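Local coordinates for uncharacterized protein (Thermus thermophilus HB8, PDB 6SCE), which probably serves as a type III CRISPR defence nuclease that cuts DNA once cyclic oligoadenylate is bound, at residues S327-K339 with G423-R435. Residues are numbered along the deposited sequence; the frame is centred on the assembly and turned at random. Where two conformers were deposited one is given.
Sequences SRLRWAEAFFRGK and GRPEDLLALRGYR
R328 lays its guanidinium flat on that of R432, centres 4.2 Å apart and planes at 5°, with R432 CD over one face of the R328 group. The like charges are probably offset by acceptors outside the pair: R328 NH1 bonds the carbonyl of E300, R432 NH2 that of S577, and the E300 carboxylate adds a weak, long ion pair with R432. The R328 chain, folded at chi2 and chi3 (-66° and -62°), brings NE to a water that also donates to R328 O and to L431 O (2.6 Å from the water oxygen). A second water donates to W331 O and A430 O, so both helices are joined through their carbonyls, with no direct backbone bond between them. R432 O, by contrast, is buried without a partner. G433, with positive phi, closes helix 425-432 in a Schellman motif and, in the modelled conformer of W331, one of two, sets its CA 3.7 Å from the centroid of the five-membered ring, a CH-pi contact. L431 CD1 reaches A332 CB and F335 CD2, while L431 CB lies over one face of the F335 ring. At the far end K339 NZ bonds D427 OD2 (2.8 Å) from above the carboxylate plane; R424 adds only a long charge pairing to the same oxygen. The helix segments run in broadly opposing directions, well inclined, axes 8.0 Å apart at closest approach. Helix 303-312 flanks them through Y306 and Y309, strands 316-321 and 342-347 back helix 326-338, and strand 434-438 follows G433 as an edge strand of a different mixed sheet.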
# COMPACT_ATOMS: atom_id res chain seq x y z
N SER A 327 -6.73 4.57 12.88
CA SER A 327 -5.35 4.99 13.14
C SER A 327 -4.82 5.90 12.03
O SER A 327 -4.27 6.96 12.29
CB SER A 327 -4.41 3.79 13.26
OG SER A 327 -4.77 2.98 14.35
N ARG A 328 -5.01 5.47 10.80
CA ARG A 328 -4.53 6.29 9.67
C ARG A 328 -5.22 7.65 9.61
O ARG A 328 -4.59 8.66 9.27
CB ARG A 328 -4.66 5.53 8.36
CG ARG A 328 -3.82 4.24 8.32
CD ARG A 328 -2.35 4.57 8.37
NE ARG A 328 -1.97 5.36 7.20
CZ ARG A 328 -1.58 4.85 6.03
NH1 ARG A 328 -1.46 3.53 5.88
NH2 ARG A 328 -1.31 5.67 5.01
N LEU A 329 -6.51 7.69 9.94
CA LEU A 329 -7.23 8.94 9.97
C LEU A 329 -6.64 9.83 11.06
O LEU A 329 -6.42 11.03 10.84
CB LEU A 329 -8.72 8.72 10.21
CG LEU A 329 -9.61 9.94 10.30
CD1 LEU A 329 -9.59 10.70 9.00
CD2 LEU A 329 -11.04 9.53 10.63
N ARG A 330 -6.38 9.24 12.23
CA ARG A 330 -5.80 10.01 13.35
C ARG A 330 -4.46 10.67 12.94
O ARG A 330 -4.21 11.85 13.20
CB ARG A 330 -5.59 9.08 14.55
CG ARG A 330 -4.96 9.71 15.78
CD ARG A 330 -4.74 8.65 16.86
NE ARG A 330 -4.19 9.22 18.10
CZ ARG A 330 -3.81 8.51 19.16
NH1 ARG A 330 -3.89 7.19 19.16
NH2 ARG A 330 -3.32 9.12 20.23
N TRP A 331 -3.60 9.92 12.28
CA TRP A 331 -2.28 10.42 11.87
C TRP A 331 -2.39 11.48 10.78
O TRP A 331 -1.63 12.43 10.75
CB TRP A 331 -1.37 9.28 11.40
CG TRP A 331 -1.20 8.27 12.48
CD1 TRP A 331 -1.11 8.53 13.81
CD2 TRP A 331 -1.14 6.86 12.34
NE1 TRP A 331 -0.99 7.36 14.51
CE2 TRP A 331 -0.99 6.32 13.63
CE3 TRP A 331 -1.17 5.99 11.25
CZ2 TRP A 331 -0.88 4.96 13.85
CZ3 TRP A 331 -1.07 4.62 11.49
CH2 TRP A 331 -0.93 4.13 12.77
N ALA A 332 -3.36 11.29 9.88
CA ALA A 332 -3.59 12.29 8.82
C ALA A 332 -4.08 13.59 9.44
O ALA A 332 -3.61 14.68 9.08
CB ALA A 332 -4.60 11.79 7.80
N GLU A 333 -5.04 13.48 10.35
CA GLU A 333 -5.53 14.66 11.07
C GLU A 333 -4.38 15.40 11.77
O GLU A 333 -4.28 16.61 11.67
CB GLU A 333 -6.63 14.25 12.06
CG GLU A 333 -7.24 15.41 12.79
CD GLU A 333 -8.28 14.98 13.83
OE1 GLU A 333 -8.10 13.92 14.46
OE2 GLU A 333 -9.25 15.73 14.03
N ALA A 334 -3.51 14.65 12.45
CA ALA A 334 -2.41 15.27 13.20
C ALA A 334 -1.45 15.97 12.22
O ALA A 334 -0.97 17.08 12.47
CB ALA A 334 -1.68 14.23 14.01
N PHE A 335 -1.20 15.31 11.09
CA PHE A 335 -0.34 15.89 10.08
C PHE A 335 -0.86 17.22 9.56
O PHE A 335 -0.10 18.22 9.50
CB PHE A 335 -0.13 14.94 8.91
CG PHE A 335 0.55 15.60 7.76
CD1 PHE A 335 1.91 15.87 7.81
CD2 PHE A 335 -0.17 16.03 6.65
CE1 PHE A 335 2.55 16.51 6.76
CE2 PHE A 335 0.46 16.68 5.61
CZ PHE A 335 1.83 16.91 5.67
N PHE A 336 -2.14 17.25 9.19
CA PHE A 336 -2.73 18.45 8.64
C PHE A 336 -2.85 19.54 9.70
O PHE A 336 -2.53 20.69 9.43
CB PHE A 336 -4.06 18.16 7.95
CG PHE A 336 -3.91 17.53 6.58
CD1 PHE A 336 -3.52 18.29 5.49
CD2 PHE A 336 -4.18 16.19 6.39
CE1 PHE A 336 -3.41 17.72 4.23
CE2 PHE A 336 -4.05 15.62 5.14
CZ PHE A 336 -3.65 16.38 4.07
N ARG A 337 -3.24 19.18 10.92
CA ARG A 337 -3.25 20.18 12.00
C ARG A 337 -1.88 20.78 12.26
O ARG A 337 -1.77 21.98 12.50
CB ARG A 337 -3.77 19.59 13.30
CG ARG A 337 -5.28 19.37 13.35
CD ARG A 337 -5.62 18.79 14.71
NE ARG A 337 -7.00 18.30 14.83
CZ ARG A 337 -8.03 19.05 15.19
NH1 ARG A 337 -7.89 20.35 15.44
NH2 ARG A 337 -9.24 18.50 15.29
N GLY A 338 -0.84 19.95 12.19
CA GLY A 338 0.55 20.41 12.38
C GLY A 338 0.99 21.40 11.31
O GLY A 338 1.88 22.20 11.55
N LYS A 339 0.37 21.33 10.14
CA LYS A 339 0.65 22.25 9.03
C LYS A 339 -0.28 23.45 9.01
O LYS A 339 -0.33 24.17 8.01
CB LYS A 339 0.56 21.50 7.69
CG LYS A 339 1.59 20.41 7.51
CD LYS A 339 3.01 20.98 7.61
CE LYS A 339 4.06 20.06 7.02
NZ LYS A 339 5.40 20.71 7.10
N GLY A 423 8.46 18.80 -0.77
CA GLY A 423 8.21 17.61 0.03
C GLY A 423 9.34 17.33 0.99
O GLY A 423 10.49 17.79 0.79
N ARG A 424 9.01 16.63 2.07
CA ARG A 424 10.02 16.23 3.06
C ARG A 424 9.70 14.83 3.52
O ARG A 424 8.53 14.53 3.86
CB ARG A 424 10.01 17.17 4.26
CG ARG A 424 10.12 18.64 3.92
CD ARG A 424 9.92 19.52 5.15
NE ARG A 424 9.40 20.84 4.78
CZ ARG A 424 8.94 21.76 5.63
NH1 ARG A 424 8.93 21.54 6.94
NH2 ARG A 424 8.49 22.92 5.16
N PRO A 425 10.72 13.96 3.57
CA PRO A 425 10.43 12.60 3.95
C PRO A 425 9.84 12.48 5.37
O PRO A 425 9.03 11.60 5.60
CB PRO A 425 11.78 11.87 3.84
CG PRO A 425 12.81 12.90 3.65
CD PRO A 425 12.14 14.17 3.26
N GLU A 426 10.23 13.36 6.28
CA GLU A 426 9.71 13.31 7.62
C GLU A 426 8.21 13.68 7.67
O GLU A 426 7.49 13.19 8.54
CB GLU A 426 10.55 14.15 8.60
CG GLU A 426 10.66 15.63 8.27
CD GLU A 426 11.75 15.96 7.25
OE1 GLU A 426 12.29 15.05 6.56
OE2 GLU A 426 12.06 17.16 7.13
N ASP A 427 7.75 14.53 6.74
CA ASP A 427 6.33 14.91 6.68
C ASP A 427 5.51 13.76 6.13
O ASP A 427 4.49 13.41 6.70
CB ASP A 427 6.11 16.18 5.85
CG ASP A 427 6.62 17.43 6.55
OD1 ASP A 427 7.01 17.33 7.72
OD2 ASP A 427 6.67 18.51 5.94
N LEU A 428 5.97 13.14 5.05
CA LEU A 428 5.30 11.97 4.55
C LEU A 428 5.18 10.91 5.65
O LEU A 428 4.10 10.32 5.86
CB LEU A 428 6.01 11.40 3.34
CG LEU A 428 5.45 10.11 2.78
CD1 LEU A 428 3.99 10.29 2.36
CD2 LEU A 428 6.31 9.70 1.60
N LEU A 429 6.29 10.65 6.35
CA LEU A 429 6.30 9.64 7.39
C LEU A 429 5.32 9.95 8.55
O LEU A 429 4.68 9.03 9.07
CB LEU A 429 7.73 9.42 7.93
CG LEU A 429 8.65 8.56 7.07
CD1 LEU A 429 10.09 8.79 7.48
CD2 LEU A 429 8.31 7.09 7.16
N ALA A 430 5.22 11.22 8.93
CA ALA A 430 4.25 11.66 9.92
C ALA A 430 2.83 11.32 9.44
O ALA A 430 2.02 10.72 10.15
CB ALA A 430 4.40 13.15 10.16
N LEU A 431 2.56 11.64 8.17
CA LEU A 431 1.23 11.38 7.62
C LEU A 431 0.91 9.91 7.68
O LEU A 431 -0.23 9.51 7.92
CB LEU A 431 1.14 11.92 6.19
CG LEU A 431 -0.16 11.69 5.43
CD1 LEU A 431 -1.25 12.52 6.07
CD2 LEU A 431 0.07 12.11 3.98
N ARG A 432 1.93 9.10 7.47
CA ARG A 432 1.82 7.68 7.53
C ARG A 432 1.68 7.10 8.92
O ARG A 432 1.26 5.98 9.05
CB ARG A 432 3.06 7.06 6.92
CG ARG A 432 3.15 5.54 6.93
CD ARG A 432 1.99 4.91 6.18
NE ARG A 432 2.11 3.47 6.23
CZ ARG A 432 1.83 2.73 7.31
NH1 ARG A 432 1.35 3.30 8.43
NH2 ARG A 432 2.01 1.44 7.26
N GLY A 433 2.03 7.86 9.95
CA GLY A 433 1.96 7.34 11.32
C GLY A 433 3.29 7.15 12.03
O GLY A 433 3.37 6.39 13.00
N TYR A 434 4.34 7.82 11.57
CA TYR A 434 5.66 7.66 12.19
C TYR A 434 6.35 8.99 12.44
O TYR A 434 6.24 9.92 11.63
CB TYR A 434 6.57 6.82 11.30
CG TYR A 434 6.17 5.38 11.25
CD1 TYR A 434 5.12 4.96 10.46
CD2 TYR A 434 6.82 4.43 12.03
CE1 TYR A 434 4.73 3.64 10.44
CE2 TYR A 434 6.44 3.10 12.00
CZ TYR A 434 5.38 2.71 11.20
OH TYR A 434 4.98 1.40 11.13
N ARG A 435 7.04 9.11 13.57
CA ARG A 435 7.93 10.26 13.80
C ARG A 435 9.34 9.77 13.46
O ARG A 435 9.82 8.82 14.04
CB ARG A 435 7.88 10.77 15.25
CG ARG A 435 8.72 12.03 15.47
CD ARG A 435 8.63 12.59 16.90
NE ARG A 435 8.81 11.53 17.91
CZ ARG A 435 7.84 10.95 18.61
NH1 ARG A 435 6.56 11.31 18.48
NH2 ARG A 435 8.15 10.00 19.48
O HOH W 1 -2.60 8.53 7.31
O HOH W 2 0.76 12.47 11.87